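Local coordinates for uncharacterized protein PF1083 (Pyrococcus furiosus, PDB 3NRN), which binds adenosine monophosphate and is probably an oxidoreductase of the flavin-containing amine oxidase family, its precise function unknown, at residues Gln48-Ala53 / Leu314-Met319; Ala53-Pro58 / Asn298-Leu303; Gly85-Glu90 / Phe288-Met293; Pro266-Lys271 / Met319-Gly324; Phe272-Pro277 / Gly344-Ala349. One frame throughout, in Å; residues are numbered along the deposited sequence.

Contact 1: residues Gln48-Ala53 / Leu314-Met319; sequences QLSTGA and LIMAHM
Leu-49 and Leu-314 meet where strand 48-50 runs nearly parallel to strand 314-319, at 11° between directions and with the axes 9.3 Å apart; the two strands belong to different sheets and meet through their side chains. The leucines cross at a slant: CD2 of Leu-49 lies 3.8 Å from CD1 of Leu-314, while the other branch of Leu-314 turns to the backbone, its CD2 3.7 Å from Gln-48 O. Selenomethionine Met-316 reaches further. Its chain is extended beyond CG (chi2 -175°, chi3 178°), which carries the terminal CE across to the opposite backbone, 3.9 Å from Leu-49 CA and equally near Ser-50 N. Beside that methyl, the hydroxyl of Ser-50 turns back on its own chain and bonds to Ala-53 O at 2.6 Å, approaching from above the carbonyl plane; this ties the strand end to the loop that follows. Asn-273 of the adjoining strand 269-277 touches both Leu-49 and Met-316. The side chain of Ser-50 lies about 11 Å from the bound AMP. The arrangement is side-chain packing between the two-stranded hairpin 41-44/47-50 and the large mixed sheet.

Contact 2: residues Ala53-Pro58 / Asn298-Leu303; sequences ALHMIP and NEPSAL
Asn-298 reaches across to Leu-54 and Met-56 from the end of strand 296-298, and its side chain carries most of this buried contact. From CB, which points toward the 53-58 loop, the chain leads to CG, placed between the backbone N and the carbonyl carbon (chi1 80°); there CG lies 4.1 Å from CD1 of Leu-54. The amide then divides its two ends. OD1 rests against the leucine, 3.7 Å from the same CD1, an apolar neighbour. ND2 gives a hydrogen bond of 3.2 Å to Leu-54 O, bent to 146° at the hydrogen; the donor lies in the carbonyl plane, although the acceptor is tilted somewhat from the plane of the amide. The selenium of Met-56 comes from the opposite direction and stands 3.9 Å from ND2, and a bend at chi3 (58°) folds the terminal CE back so that it too lies near ND2. The bonded carbonyl belongs to the centre of an inverse gamma turn, so the amide grips the chain where it bends sharply. Alongside, CB of Pro-300 sits at the edge of the His-55 ring, 4.0 Å from ND1, a buried nitrogen with no polar partner in the model. Strand 312-320 adjoins the contact through Met-316, which touches both Leu-54 and Asn-298, and strand 182-184 through Leu-183, which packs on Met-56 and Asn-298, while helix 388-402 lies against Ala-53, Ile-57 and Pro-58.

Contact 3: residues Gly85-Glu90 / Phe288-Met293; sequences GKILWE and FTPGLM
Ile-87 pairs with Phe-288 in a short parallel bridge, and the firm part of the contact lies here and around Pro-290. The backbone N of Phe-288 donates to Lys-86 O at 2.9 Å, almost straight at 170°, and Leu-88 N returns a bond of 3.0 Å to Phe-288 O. The aromatic ring of Phe-288 follows its backbone: its CD2 edge lies 3.5 Å from the same Lys-86 O, near the ring plane. Two residues on, Pro-290 sets its CD 3.4 Å from Leu-88 O and also against CG2 of Ile-87, whose side chain crosses the proline at about a right angle. Its CG approaches CE3 of Trp-89 obliquely at 3.8 Å; the indole gets there because CG is anti to the backbone N (chi1 -180°). These residues join strands 86-89 and 286-288 within the mixed sheet, just before the chain leaves it through a type II turn from Thr-289 to Leu-292, with Gly-291 at the position that favours glycine. Helix 142-156 packs on Trp-89 and Pro-290. The other side is looser. Leu-88 CD2 meets CG2 of Thr-289 at 4.2 Å, while its CB lies near Phe-288 O; the residue is partly exposed, as is Leu-292, and helix 326-340 touches both. Past the bridge the strands no longer pair directly: one water donates to both Leu-88 O and Pro-290 O.

Contact 4: residues Pro266-Lys271 / Met319-Gly324; sequences PSEGIK and MALKNG
Ile-270 and selenomethionine Met-319 form the hydrogen-bonded pair of an antiparallel bridge between strands 269-277 and 312-320, neighbours in the large mixed sheet; the pairing ends at a type II' turn from Leu-321 to Gly-324. Backbone bonds come first. Ile-270 N donates to Met-319 O at 2.7 Å, in the carbonyl plane, and Met-319 N answers to Ile-270 O. One step on, Gly-269 and Ala-320 make the non-hydrogen-bonded pair, where Gly-269 CA adds a CH...O contact of 3.3 Å to Met-319 O. Leu-321 N then bonds to Glu-268 O at 3.0 Å, from well above the carbonyl plane. Apolar contacts lie on the face carrying Ile-270 and Met-319, whose side chains run side by side in the same direction. Leu-321, with CG anti to the backbone N (chi1 -178°), spreads its two branches over different partners: CD1 meets Ile-270 CD1 at 3.9 Å, and CD2 lies 3.7 Å from Glu-268 CB. Ala-329 of helix 326-340 packs on all three apolar side chains. Water-mediated links take over toward the turn. One water joins Glu-268 N to Lys-322 O. Another accepts from Lys-322 N at 2.8 Å and sits 2.6 Å from Glu-268 O, the same oxygen that receives Leu-321 N.

Contact 5: residues Phe272-Pro277 / Gly344-Ala349; sequences FNLAVP and GEPLLA
Asn-273 faces both Leu-347 and Leu-348 across two antiparallel strands, and the side chains divide according to this irregular pairing. ND2 of Asn-273 reaches Leu-348 O at 2.9 Å from above the carbonyl plane and has a second partner in Gln-350 OE1, while the residue's own backbone N comes to the Leu-348 oxygen nearly in line with C=O, so one acceptor is gripped twice by a single residue. Asn-273 O in turn accepts from Leu-347 N at 3.0 Å and weakly from Leu-348 N. Beside the bulge, Leu-347 lays its branched end over Ala-275, with CG only 3.5 Å from CB, a tight fit. Glu-345 runs out extended beyond CG, slanting across Pro-277 to bring OE1 3.5 Å from its CG; that oxygen is bonded to the Tyr-312 hydroxyl. On the face of Phe-272, Leu-274, Pro-346 and Ala-349, Leu-274 has CG anti to the backbone N (chi1 -173°), which sends CD1 over the 344-346 backbone, 3.7 Å from Glu-345 N. Phe-272 CD1 lies 4.4 Å from Ala-349 CB, and Trp-334 of helix 326-340 meets this face. Two residues set against one, with the register shifted by one, make a classic beta bulge, here between strand 269-277 and an outermost strand of the sheet, 345-351.

How the contacts relate
Contacts 3, 4 and 5 are pairings within one mixed sheet, where backbone hydrogen bonds set the register: parallel in contact 3, antiparallel in the other two. All three are partly buried, and waters bridge the backbones in contacts 3 and 4. Contact 2 is wholly buried and contact 1 nearly so; these two instead attach the 48-58 region to that sheet through side chains, apolar in contact 1 and centred on an amide in contact 2. They share Ala-53 and meet through a probable bond between Asn-298 N and Met-316 O. Strand 312-320 serves contacts 1 and 4, strand 269-277 contacts 4 and 5. Lys-271 ties contact 4 to contact 1, its NZ bonding to Ser-50 O and Gly-52 O.

Contact 1: residues Gln48-Ala53 / Leu314-Met319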
# COMPACT_ATOMS: atom_id res chain seq x y z
N GLN A 48 10.88 6.35 14.92
CA GLN A 48 10.99 5.33 13.88
C GLN A 48 9.95 5.68 12.82
O GLN A 48 8.80 5.28 12.93
CB GLN A 48 10.71 3.94 14.44
CG GLN A 48 11.84 3.35 15.27
CD GLN A 48 13.08 3.05 14.44
OE1 GLN A 48 13.01 2.39 13.40
NE2 GLN A 48 14.23 3.53 14.91
N LEU A 49 10.35 6.46 11.82
CA LEU A 49 9.42 6.83 10.76
C LEU A 49 9.45 5.73 9.70
O LEU A 49 10.08 4.69 9.90
CB LEU A 49 9.82 8.19 10.16
CG LEU A 49 9.96 9.33 11.18
CD1 LEU A 49 10.41 10.60 10.46
CD2 LEU A 49 8.65 9.57 11.90
N SER A 50 8.76 5.94 8.58
CA SER A 50 8.75 4.93 7.53
C SER A 50 9.05 5.50 6.15
O SER A 50 8.93 6.70 5.93
CB SER A 50 7.39 4.23 7.49
OG SER A 50 6.38 5.11 7.07
N THR A 51 9.43 4.61 5.23
CA THR A 51 9.73 5.01 3.86
C THR A 51 8.48 4.91 2.99
O THR A 51 8.56 5.01 1.76
CB THR A 51 10.86 4.11 3.26
OG1 THR A 51 10.45 2.74 3.28
CG2 THR A 51 12.14 4.26 4.08
N GLY A 52 7.32 4.74 3.62
CA GLY A 52 6.08 4.64 2.87
C GLY A 52 4.85 4.42 3.74
O GLY A 52 4.33 5.36 4.34
N ALA A 53 4.37 3.18 3.79
CA ALA A 53 3.20 2.85 4.59
C ALA A 53 3.38 3.37 6.02
O ALA A 53 4.49 3.39 6.55
CB ALA A 53 2.98 1.34 4.60
N LEU A 314 3.89 9.64 18.27
CA LEU A 314 4.14 9.82 16.85
C LEU A 314 2.83 9.85 16.06
O LEU A 314 2.04 8.91 16.11
CB LEU A 314 5.05 8.70 16.33
CG LEU A 314 5.34 8.61 14.83
CD1 LEU A 314 5.76 9.98 14.29
CD2 LEU A 314 6.43 7.58 14.58
N ILE A 315 2.60 10.95 15.35
CA ILE A 315 1.40 11.10 14.54
C ILE A 315 1.82 11.15 13.08
O ILE A 315 2.76 11.86 12.72
CB ILE A 315 0.65 12.41 14.88
CG1 ILE A 315 -0.00 12.30 16.26
CG2 ILE A 315 -0.40 12.72 13.80
CD1 ILE A 315 -1.12 11.29 16.34
N MSE A 316 1.13 10.40 12.23
CA MSE A 316 1.43 10.38 10.80
C MSE A 316 0.16 10.71 10.04
O MSE A 316 -0.86 10.04 10.20
CB MSE A 316 1.94 9.00 10.35
CG MSE A 316 3.38 8.65 10.77
SE MSE A 316 3.90 7.06 10.04
CE MSE A 316 5.56 6.92 10.62
N ALA A 317 0.22 11.76 9.22
CA ALA A 317 -0.93 12.18 8.43
C ALA A 317 -0.63 12.00 6.96
O ALA A 317 0.50 12.20 6.51
CB ALA A 317 -1.27 13.64 8.72
N HIS A 318 -1.66 11.63 6.20
CA HIS A 318 -1.54 11.40 4.77
C HIS A 318 -2.32 12.45 4.01
O HIS A 318 -3.44 12.78 4.38
CB HIS A 318 -2.07 10.00 4.43
CG HIS A 318 -2.16 9.72 2.96
ND1 HIS A 318 -3.14 10.25 2.16
CD2 HIS A 318 -1.40 8.94 2.16
CE1 HIS A 318 -2.98 9.81 0.92
NE2 HIS A 318 -1.93 9.01 0.90
N MSE A 319 -1.73 12.97 2.94
CA MSE A 319 -2.38 13.97 2.11
C MSE A 319 -2.18 13.60 0.65
O MSE A 319 -1.05 13.45 0.19
CB MSE A 319 -1.77 15.37 2.36
CG MSE A 319 -2.37 16.50 1.49
SE MSE A 319 -1.40 18.07 1.37
CE MSE A 319 -0.42 17.73 -0.00

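Contact 2: residues Ala53-Pro58 / Asn298-Leu303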
# COMPACT_ATOMS: atom_id res chain seq x y z
N ALA A 53 4.37 3.18 3.79
CA ALA A 53 3.20 2.85 4.59
C ALA A 53 3.38 3.37 6.02
O ALA A 53 4.49 3.39 6.55
CB ALA A 53 2.98 1.34 4.60
N LEU A 54 2.28 3.76 6.64
CA LEU A 54 2.34 4.31 7.99
C LEU A 54 2.38 3.24 9.09
O LEU A 54 1.64 3.34 10.08
CB LEU A 54 1.15 5.25 8.22
CG LEU A 54 0.90 6.34 7.18
CD1 LEU A 54 -0.25 7.21 7.65
CD2 LEU A 54 2.15 7.18 6.97
N HIS A 55 3.25 2.24 8.93
CA HIS A 55 3.40 1.16 9.91
C HIS A 55 2.04 0.53 10.17
O HIS A 55 1.75 0.06 11.27
CB HIS A 55 3.95 1.74 11.21
CG HIS A 55 5.34 2.28 11.08
ND1 HIS A 55 5.78 3.39 11.77
CD2 HIS A 55 6.39 1.87 10.32
CE1 HIS A 55 7.04 3.64 11.44
NE2 HIS A 55 7.43 2.73 10.56
N MSE A 56 1.22 0.52 9.12
CA MSE A 56 -0.14 0.02 9.20
C MSE A 56 -0.52 -0.77 7.95
O MSE A 56 0.01 -0.54 6.87
CB MSE A 56 -1.08 1.23 9.38
CG MSE A 56 -2.57 0.97 9.51
SE MSE A 56 -3.50 2.54 9.78
CE MSE A 56 -3.02 3.44 8.35
N ILE A 57 -1.44 -1.71 8.11
CA ILE A 57 -1.93 -2.53 7.01
C ILE A 57 -3.41 -2.15 6.88
O ILE A 57 -4.12 -2.13 7.87
CB ILE A 57 -1.74 -4.03 7.33
CG1 ILE A 57 -0.25 -4.32 7.51
CG2 ILE A 57 -2.34 -4.90 6.22
CD1 ILE A 57 0.08 -5.74 7.95
N PRO A 58 -3.88 -1.84 5.65
CA PRO A 58 -5.27 -1.45 5.42
C PRO A 58 -6.36 -2.33 6.05
O PRO A 58 -7.37 -1.82 6.54
CB PRO A 58 -5.37 -1.41 3.90
CG PRO A 58 -3.99 -1.03 3.48
CD PRO A 58 -3.14 -1.91 4.38
N ASN A 298 -3.05 8.73 11.57
CA ASN A 298 -3.03 7.63 12.53
C ASN A 298 -1.98 7.93 13.60
O ASN A 298 -1.33 8.98 13.57
CB ASN A 298 -2.72 6.30 11.82
CG ASN A 298 -1.23 6.11 11.52
OD1 ASN A 298 -0.49 7.07 11.35
ND2 ASN A 298 -0.81 4.85 11.45
N GLU A 299 -1.84 7.02 14.55
CA GLU A 299 -0.88 7.17 15.65
C GLU A 299 -0.20 5.81 15.87
O GLU A 299 -0.53 5.08 16.80
CB GLU A 299 -1.64 7.61 16.90
CG GLU A 299 -0.79 7.81 18.14
CD GLU A 299 -1.58 8.48 19.26
OE1 GLU A 299 -1.45 9.71 19.44
OE2 GLU A 299 -2.34 7.77 19.95
N PRO A 300 0.77 5.47 15.01
CA PRO A 300 1.51 4.21 15.06
C PRO A 300 2.10 3.80 16.41
O PRO A 300 2.17 2.61 16.72
CB PRO A 300 2.57 4.38 13.96
CG PRO A 300 2.79 5.85 13.93
CD PRO A 300 1.40 6.41 14.06
N SER A 301 2.52 4.78 17.21
CA SER A 301 3.11 4.49 18.52
C SER A 301 2.05 4.05 19.53
O SER A 301 2.37 3.69 20.66
CB SER A 301 3.84 5.72 19.05
OG SER A 301 2.93 6.79 19.26
N ALA A 302 0.78 4.10 19.12
CA ALA A 302 -0.31 3.69 19.99
C ALA A 302 -0.23 2.19 20.26
O ALA A 302 -0.92 1.69 21.15
CB ALA A 302 -1.65 4.04 19.36
N LEU A 303 0.59 1.49 19.49
CA LEU A 303 0.78 0.05 19.66
C LEU A 303 2.21 -0.20 20.13
O LEU A 303 2.44 -0.82 21.17
CB LEU A 303 0.53 -0.71 18.35
CG LEU A 303 0.94 -2.20 18.36
CD1 LEU A 303 0.16 -2.95 19.42
CD2 LEU A 303 0.71 -2.83 17.00

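Contact 3: residues Gly85-Glu90 / Phe288-Met293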
# COMPACT_ATOMS: atom_id res chain seq x y z
N GLY A 85 -12.42 2.75 12.65
CA GLY A 85 -12.05 4.10 12.24
C GLY A 85 -12.90 5.17 12.90
O GLY A 85 -13.95 4.88 13.47
N LYS A 86 -12.44 6.41 12.81
CA LYS A 86 -13.14 7.55 13.39
C LYS A 86 -13.17 8.72 12.40
O LYS A 86 -12.48 8.70 11.37
CB LYS A 86 -12.47 7.98 14.69
CG LYS A 86 -12.52 6.91 15.77
CD LYS A 86 -11.94 7.42 17.07
CE LYS A 86 -12.20 6.43 18.19
NZ LYS A 86 -11.72 6.93 19.51
N ILE A 87 -13.94 9.75 12.73
CA ILE A 87 -14.08 10.91 11.86
C ILE A 87 -13.97 12.26 12.59
O ILE A 87 -14.47 12.41 13.70
CB ILE A 87 -15.44 10.85 11.12
CG1 ILE A 87 -15.53 9.53 10.34
CG2 ILE A 87 -15.58 12.04 10.18
CD1 ILE A 87 -16.81 9.36 9.56
N LEU A 88 -13.31 13.22 11.95
CA LEU A 88 -13.15 14.57 12.50
C LEU A 88 -14.06 15.49 11.70
O LEU A 88 -13.81 15.75 10.53
CB LEU A 88 -11.70 15.05 12.34
CG LEU A 88 -11.45 16.54 12.65
CD1 LEU A 88 -11.89 16.86 14.07
CD2 LEU A 88 -9.98 16.88 12.46
N TRP A 89 -15.12 15.97 12.34
CA TRP A 89 -16.08 16.84 11.67
C TRP A 89 -16.63 17.88 12.63
O TRP A 89 -16.99 17.57 13.77
CB TRP A 89 -17.21 15.99 11.10
CG TRP A 89 -18.27 16.76 10.37
CD1 TRP A 89 -19.53 17.04 10.81
CD2 TRP A 89 -18.18 17.30 9.04
NE1 TRP A 89 -20.23 17.71 9.85
CE2 TRP A 89 -19.43 17.89 8.75
CE3 TRP A 89 -17.17 17.34 8.07
CZ2 TRP A 89 -19.70 18.51 7.52
CZ3 TRP A 89 -17.43 17.96 6.85
CH2 TRP A 89 -18.69 18.54 6.59
N GLU A 90 -16.68 19.13 12.17
CA GLU A 90 -17.18 20.25 12.96
C GLU A 90 -16.58 20.30 14.36
O GLU A 90 -17.30 20.48 15.35
CB GLU A 90 -18.71 20.21 13.03
CG GLU A 90 -19.38 20.28 11.66
CD GLU A 90 -20.89 20.28 11.73
OE1 GLU A 90 -21.46 19.49 12.52
OE2 GLU A 90 -21.52 21.05 10.97
N PHE A 288 -10.32 9.92 9.86
CA PHE A 288 -10.58 10.55 8.57
C PHE A 288 -10.81 12.03 8.82
O PHE A 288 -11.40 12.41 9.83
CB PHE A 288 -11.80 9.91 7.91
CG PHE A 288 -11.54 8.53 7.39
CD1 PHE A 288 -10.85 8.35 6.20
CD2 PHE A 288 -11.94 7.41 8.11
CE1 PHE A 288 -10.56 7.07 5.73
CE2 PHE A 288 -11.66 6.12 7.65
CZ PHE A 288 -10.96 5.95 6.46
N THR A 289 -10.34 12.88 7.90
CA THR A 289 -10.47 14.32 8.07
C THR A 289 -11.22 14.99 6.93
O THR A 289 -10.66 15.80 6.19
CB THR A 289 -9.09 14.97 8.22
OG1 THR A 289 -8.30 14.68 7.07
CG2 THR A 289 -8.37 14.42 9.46
N PRO A 290 -12.51 14.67 6.76
CA PRO A 290 -13.29 15.28 5.68
C PRO A 290 -13.24 16.81 5.78
O PRO A 290 -13.36 17.37 6.86
CB PRO A 290 -14.69 14.72 5.91
CG PRO A 290 -14.74 14.53 7.41
CD PRO A 290 -13.38 13.92 7.69
N GLY A 291 -13.06 17.46 4.64
CA GLY A 291 -13.01 18.91 4.63
C GLY A 291 -11.62 19.51 4.59
O GLY A 291 -11.46 20.65 4.18
N LEU A 292 -10.61 18.75 5.01
CA LEU A 292 -9.23 19.26 5.00
C LEU A 292 -8.47 18.74 3.78
O LEU A 292 -8.93 17.81 3.11
CB LEU A 292 -8.50 18.83 6.28
CG LEU A 292 -9.18 19.05 7.64
CD1 LEU A 292 -8.18 18.70 8.74
CD2 LEU A 292 -9.65 20.50 7.80
N MSE A 293 -7.31 19.33 3.49
CA MSE A 293 -6.51 18.86 2.36
C MSE A 293 -5.97 17.50 2.83
O MSE A 293 -5.93 16.54 2.06
CB MSE A 293 -5.36 19.84 2.02
CG MSE A 293 -4.76 19.63 0.61
SE MSE A 293 -3.61 20.93 -0.00
CE MSE A 293 -4.78 22.14 -0.60
O HOH W 1 -12.20 17.08 9.07

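Contact 4: residues Pro266-Lys271 / Met319-Gly324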
# COMPACT_ATOMS: atom_id res chain seq x y z
N PRO A 266 1.92 8.70 -12.05
CA PRO A 266 1.83 8.40 -10.62
C PRO A 266 1.12 9.49 -9.81
O PRO A 266 1.36 10.68 -10.01
CB PRO A 266 3.29 8.24 -10.20
CG PRO A 266 3.93 7.70 -11.45
CD PRO A 266 3.32 8.58 -12.52
N SER A 267 0.24 9.06 -8.91
CA SER A 267 -0.50 9.98 -8.06
C SER A 267 0.34 10.26 -6.82
O SER A 267 0.52 9.37 -5.98
CB SER A 267 -1.85 9.37 -7.64
OG SER A 267 -2.68 9.14 -8.77
N GLU A 268 0.85 11.48 -6.70
CA GLU A 268 1.68 11.85 -5.57
C GLU A 268 0.93 12.03 -4.26
O GLU A 268 -0.28 12.27 -4.23
CB GLU A 268 2.45 13.14 -5.86
CG GLU A 268 3.72 12.96 -6.67
CD GLU A 268 3.51 13.27 -8.14
OE1 GLU A 268 3.06 14.39 -8.45
OE2 GLU A 268 3.80 12.39 -8.98
N GLY A 269 1.68 11.91 -3.17
CA GLY A 269 1.11 12.07 -1.84
C GLY A 269 2.13 12.70 -0.91
O GLY A 269 3.33 12.69 -1.18
N ILE A 270 1.64 13.27 0.19
CA ILE A 270 2.52 13.89 1.15
C ILE A 270 2.24 13.29 2.51
O ILE A 270 1.09 13.12 2.90
CB ILE A 270 2.33 15.44 1.21
CG1 ILE A 270 2.70 16.06 -0.14
CG2 ILE A 270 3.20 16.04 2.31
CD1 ILE A 270 2.74 17.58 -0.15
N LYS A 271 3.32 12.96 3.22
CA LYS A 271 3.22 12.38 4.55
C LYS A 271 3.76 13.37 5.57
O LYS A 271 4.82 13.97 5.37
CB LYS A 271 4.02 11.08 4.62
CG LYS A 271 3.20 9.82 4.43
CD LYS A 271 4.09 8.61 4.22
CE LYS A 271 5.10 8.43 5.35
NZ LYS A 271 6.11 7.40 4.98
N MSE A 319 -1.73 12.97 2.94
CA MSE A 319 -2.38 13.97 2.11
C MSE A 319 -2.18 13.60 0.65
O MSE A 319 -1.05 13.45 0.19
CB MSE A 319 -1.77 15.37 2.36
CG MSE A 319 -2.37 16.50 1.49
SE MSE A 319 -1.40 18.07 1.37
CE MSE A 319 -0.42 17.73 -0.00
N ALA A 320 -3.28 13.42 -0.07
CA ALA A 320 -3.20 13.12 -1.49
C ALA A 320 -2.83 14.47 -2.12
O ALA A 320 -3.53 15.47 -1.92
CB ALA A 320 -4.55 12.64 -2.01
N LEU A 321 -1.74 14.52 -2.87
CA LEU A 321 -1.32 15.79 -3.46
C LEU A 321 -2.20 16.27 -4.61
O LEU A 321 -2.53 17.45 -4.71
CB LEU A 321 0.13 15.71 -3.93
CG LEU A 321 0.71 17.00 -4.54
CD1 LEU A 321 0.72 18.11 -3.50
CD2 LEU A 321 2.12 16.72 -5.04
N LYS A 322 -2.59 15.34 -5.49
CA LYS A 322 -3.40 15.69 -6.64
C LYS A 322 -2.59 16.70 -7.45
O LYS A 322 -1.41 16.46 -7.72
CB LYS A 322 -4.74 16.26 -6.18
CG LYS A 322 -5.49 15.30 -5.24
CD LYS A 322 -6.87 15.79 -4.84
CE LYS A 322 -7.58 14.73 -3.99
NZ LYS A 322 -8.97 15.11 -3.59
N ASN A 323 -3.20 17.82 -7.84
CA ASN A 323 -2.46 18.83 -8.60
C ASN A 323 -1.96 19.95 -7.71
O ASN A 323 -1.61 21.02 -8.19
CB ASN A 323 -3.33 19.41 -9.72
CG ASN A 323 -3.66 18.39 -10.79
OD1 ASN A 323 -2.79 17.66 -11.24
ND2 ASN A 323 -4.92 18.35 -11.20
N GLY A 324 -1.91 19.70 -6.40
CA GLY A 324 -1.46 20.73 -5.48
C GLY A 324 -0.01 21.14 -5.64
O GLY A 324 0.79 20.41 -6.25
O HOH W 2 -2.46 12.55 -5.60
O HOH W 3 -0.30 13.94 -7.86

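Contact 5: residues Phe272-Pro277 / Gly344-Ala349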
# COMPACT_ATOMS: atom_id res chain seq x y z
N PHE A 272 3.02 13.55 6.65
CA PHE A 272 3.41 14.46 7.71
C PHE A 272 3.71 13.66 8.97
O PHE A 272 2.85 12.94 9.48
CB PHE A 272 2.28 15.46 7.98
CG PHE A 272 2.03 16.40 6.84
CD1 PHE A 272 2.71 17.62 6.76
CD2 PHE A 272 1.16 16.06 5.81
CE1 PHE A 272 2.51 18.48 5.68
CE2 PHE A 272 0.96 16.91 4.73
CZ PHE A 272 1.64 18.12 4.66
N ASN A 273 4.93 13.78 9.46
CA ASN A 273 5.34 13.08 10.67
C ASN A 273 5.34 14.15 11.77
O ASN A 273 6.14 15.09 11.72
CB ASN A 273 6.73 12.49 10.48
CG ASN A 273 6.79 11.51 9.30
OD1 ASN A 273 6.33 10.38 9.40
ND2 ASN A 273 7.34 11.97 8.18
N LEU A 274 4.43 14.02 12.73
CA LEU A 274 4.28 15.00 13.81
C LEU A 274 4.61 14.45 15.19
O LEU A 274 4.10 13.40 15.59
CB LEU A 274 2.84 15.52 13.81
CG LEU A 274 2.47 16.69 14.73
CD1 LEU A 274 3.08 17.98 14.20
CD2 LEU A 274 0.95 16.82 14.79
N ALA A 275 5.47 15.16 15.92
CA ALA A 275 5.86 14.74 17.27
C ALA A 275 5.04 15.49 18.31
O ALA A 275 5.36 16.63 18.67
CB ALA A 275 7.35 14.99 17.48
N VAL A 276 3.98 14.86 18.80
CA VAL A 276 3.12 15.47 19.80
C VAL A 276 3.55 15.05 21.21
O VAL A 276 3.66 13.86 21.52
CB VAL A 276 1.63 15.08 19.58
CG1 VAL A 276 1.22 15.40 18.15
CG2 VAL A 276 1.43 13.60 19.86
N PRO A 277 3.82 16.04 22.08
CA PRO A 277 4.24 15.76 23.46
C PRO A 277 3.15 15.10 24.30
O PRO A 277 1.98 15.45 24.18
CB PRO A 277 4.60 17.15 23.99
CG PRO A 277 5.03 17.89 22.75
CD PRO A 277 3.99 17.46 21.76
N GLY A 344 1.77 20.07 18.84
CA GLY A 344 2.56 19.28 17.91
C GLY A 344 3.72 20.00 17.26
O GLY A 344 3.60 21.15 16.85
N GLU A 345 4.86 19.31 17.15
CA GLU A 345 6.04 19.90 16.52
C GLU A 345 6.51 19.11 15.30
O GLU A 345 6.99 17.99 15.41
CB GLU A 345 7.17 20.03 17.54
CG GLU A 345 7.09 19.05 18.71
CD GLU A 345 7.86 19.54 19.93
OE1 GLU A 345 7.84 18.86 20.97
OE2 GLU A 345 8.49 20.62 19.85
N PRO A 346 6.38 19.71 14.10
CA PRO A 346 6.77 19.12 12.82
C PRO A 346 8.12 18.42 12.83
O PRO A 346 9.14 19.03 13.18
CB PRO A 346 6.74 20.32 11.87
CG PRO A 346 5.62 21.14 12.42
CD PRO A 346 5.86 21.08 13.91
N LEU A 347 8.14 17.15 12.45
CA LEU A 347 9.37 16.37 12.40
C LEU A 347 9.90 16.26 10.98
O LEU A 347 11.08 16.47 10.73
CB LEU A 347 9.14 14.95 12.94
CG LEU A 347 9.04 14.70 14.44
CD1 LEU A 347 8.74 13.23 14.68
CD2 LEU A 347 10.34 15.10 15.12
N LEU A 348 9.01 15.93 10.05
CA LEU A 348 9.39 15.77 8.66
C LEU A 348 8.18 15.54 7.76
O LEU A 348 7.23 14.84 8.12
CB LEU A 348 10.34 14.57 8.52
CG LEU A 348 10.81 14.16 7.13
CD1 LEU A 348 11.93 15.08 6.67
CD2 LEU A 348 11.30 12.72 7.16
N ALA A 349 8.22 16.16 6.58
CA ALA A 349 7.16 16.01 5.60
C ALA A 349 7.82 15.20 4.49
O ALA A 349 8.89 15.56 4.01
CB ALA A 349 6.72 17.37 5.08